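Local coordinates for protein apical membrane antigen AMA1 (Toxoplasma gondii ME49, PDB 4YIV) that takes part in host-cell invasion as a component of the moving junction, the ring formed between the membranes of parasite and host cell, at residues A[84-87]-A[88-91]. Residues are numbered along the deposited sequence; the frame is centred on the assembly and turned at random.
Sequences VPTE and KEYK. With GOL (glycerol), chain J.
Tyr90 N donates to Thr86 O at 3.1 Å and Lys91 N to Glu87 O at 2.9 Å, the i to i+4 backbone bonds that open the short helix 87-93 as the chain turns out of an extended loop. Thr86 sits at the N-cap, and its hydroxyl takes the place of a carbonyl from a preceding turn: OG1 accepts from Glu89 N at 3.1 Å, with an N-H...O angle of 161°. This is possible because OG1 lies between the backbone N and the carbonyl carbon (chi1 65°), where a short beta-hydroxyl can reach the first turn. Glu89 returns the bond. Its CG stands anti to its own carbonyl carbon (chi1 -73°) and the chain runs out extended past Thr86 OG1, bringing OE2 to Thr86 N at 3.0 Å, although the position of OE2 is less certain because a glycerol crowds it. Threonine and glutamate, each side chain bonded to the other's backbone N-H, thus form a capping box on the surface of the AMA1 family region, where the loop after strand 65-68 enters the helix; the glutamate's negative charge probably also suits the positive end of the helix dipole. Just before the cap, Pro85 has no N-H to satisfy and keeps the chain extended; its ring rests against Pro98. Glu87, the first residue after the cap, meets Lys91 one turn later: its chain bends back, laying OE1 against the aliphatic CD and CE of Lys91, 3.4 Å from CE, and its salt bridge to NZ is long at 3.8 Å. Beside this pair, the Tyr90 ring, with Glu87 OE1 at an oblique 4.0 Å from CD2, packs on Leu97 and Thr194; tyrosine joins this flat packing surface to a hydroxyl that bonds Asn95.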
loop_
_atom_site.group_PDB
_atom_site.type_symbol
_atom_site.label_atom_id
_atom_site.label_comp_id
_atom_site.label_asym_id
_atom_site.label_seq_id
_atom_site.Cartn_x
_atom_site.Cartn_y
_atom_site.Cartn_z
ATOM N N VAL A 84 -12.678 -17.835 6.727
ATOM C CA VAL A 84 -12.793 -18.894 5.725
ATOM C C VAL A 84 -13.869 -19.885 6.192
ATOM O O VAL A 84 -14.016 -20.148 7.387
ATOM C CB VAL A 84 -11.464 -19.647 5.470
ATOM C CG1 VAL A 84 -10.429 -18.645 4.898
ATOM C CG2 VAL A 84 -10.937 -20.293 6.732
ATOM N N PRO A 85 -14.625 -20.431 5.245
ATOM C CA PRO A 85 -15.765 -21.282 5.601
ATOM C C PRO A 85 -15.336 -22.641 6.054
ATOM O O PRO A 85 -14.302 -23.161 5.619
ATOM C CB PRO A 85 -16.552 -21.382 4.284
ATOM C CG PRO A 85 -15.514 -21.290 3.229
ATOM C CD PRO A 85 -14.517 -20.250 3.786
ATOM N N THR A 86 -16.138 -23.234 6.923
ATOM C CA THR A 86 -15.931 -24.630 7.311
ATOM C C THR A 86 -16.546 -25.508 6.237
ATOM O O THR A 86 -17.339 -25.019 5.441
ATOM C CB THR A 86 -16.612 -24.944 8.637
ATOM O OG1 THR A 86 -18.033 -24.824 8.450
ATOM C CG2 THR A 86 -16.141 -23.970 9.736
ATOM N N GLU A 87 -16.234 -26.800 6.238
ATOM C CA GLU A 87 -16.865 -27.717 5.290
ATOM C C GLU A 87 -18.392 -27.664 5.407
ATOM O O GLU A 87 -19.105 -27.624 4.399
ATOM C CB GLU A 87 -16.368 -29.144 5.498
ATOM C CG GLU A 87 -16.977 -30.128 4.520
ATOM C CD GLU A 87 -16.906 -29.621 3.076
ATOM O OE1 GLU A 87 -17.986 -29.374 2.461
ATOM O OE2 GLU A 87 -15.763 -29.454 2.574
ATOM N N LYS A 88 -18.892 -27.611 6.635
ATOM C CA LYS A 88 -20.331 -27.629 6.849
ATOM C C LYS A 88 -21.000 -26.359 6.331
ATOM O O LYS A 88 -22.092 -26.411 5.778
ATOM C CB LYS A 88 -20.651 -27.819 8.339
ATOM C CG LYS A 88 -22.140 -27.705 8.649
ATOM C CD LYS A 88 -22.512 -28.415 9.949
ATOM C CE LYS A 88 -23.995 -28.200 10.281
ATOM N NZ LYS A 88 -24.375 -28.758 11.613
ATOM N N GLU A 89 -20.353 -25.213 6.495
ATOM C CA GLU A 89 -20.920 -23.975 5.966
ATOM C C GLU A 89 -20.984 -23.995 4.441
ATOM O O GLU A 89 -21.925 -23.468 3.836
ATOM C CB GLU A 89 -20.106 -22.774 6.448
ATOM C CG GLU A 89 -20.359 -22.505 7.899
ATOM C CD GLU A 89 -19.360 -21.546 8.533
ATOM O OE1 GLU A 89 -19.710 -20.918 9.553
ATOM O OE2 GLU A 89 -18.221 -21.444 8.030
ATOM N N TYR A 90 -19.976 -24.601 3.826
ATOM C CA TYR A 90 -19.905 -24.692 2.366
ATOM C C TYR A 90 -20.988 -25.650 1.858
ATOM O O TYR A 90 -21.654 -25.394 0.852
ATOM C CB TYR A 90 -18.546 -25.181 1.959
ATOM C CG TYR A 90 -18.287 -25.299 0.494
ATOM C CD1 TYR A 90 -18.955 -24.520 -0.446
ATOM C CD2 TYR A 90 -17.329 -26.197 0.046
ATOM C CE1 TYR A 90 -18.664 -24.658 -1.805
ATOM C CE2 TYR A 90 -17.032 -26.332 -1.283
ATOM C CZ TYR A 90 -17.692 -25.565 -2.210
ATOM O OH TYR A 90 -17.376 -25.747 -3.548
ATOM N N LYS A 91 -21.150 -26.767 2.549
ATOM C CA LYS A 91 -22.224 -27.680 2.172
ATOM C C LYS A 91 -23.568 -26.965 2.291
ATOM O O LYS A 91 -24.393 -27.089 1.402
ATOM C CB LYS A 91 -22.202 -28.949 3.009
ATOM C CG LYS A 91 -21.670 -30.141 2.220
ATOM C CD LYS A 91 -20.872 -31.095 3.097
ATOM C CE LYS A 91 -20.025 -32.053 2.267
ATOM N NZ LYS A 91 -19.189 -32.934 3.143
HETATM C C1 GOL J . -17.118 -19.222 9.489
HETATM O O1 GOL J . -16.152 -20.231 9.216
HETATM C C2 GOL J . -17.140 -19.043 11.004
HETATM O O2 GOL J . -15.909 -19.487 11.464
HETATM C C3 GOL J . -17.383 -17.620 11.476
HETATM O O3 GOL J . -17.341 -17.627 12.895
#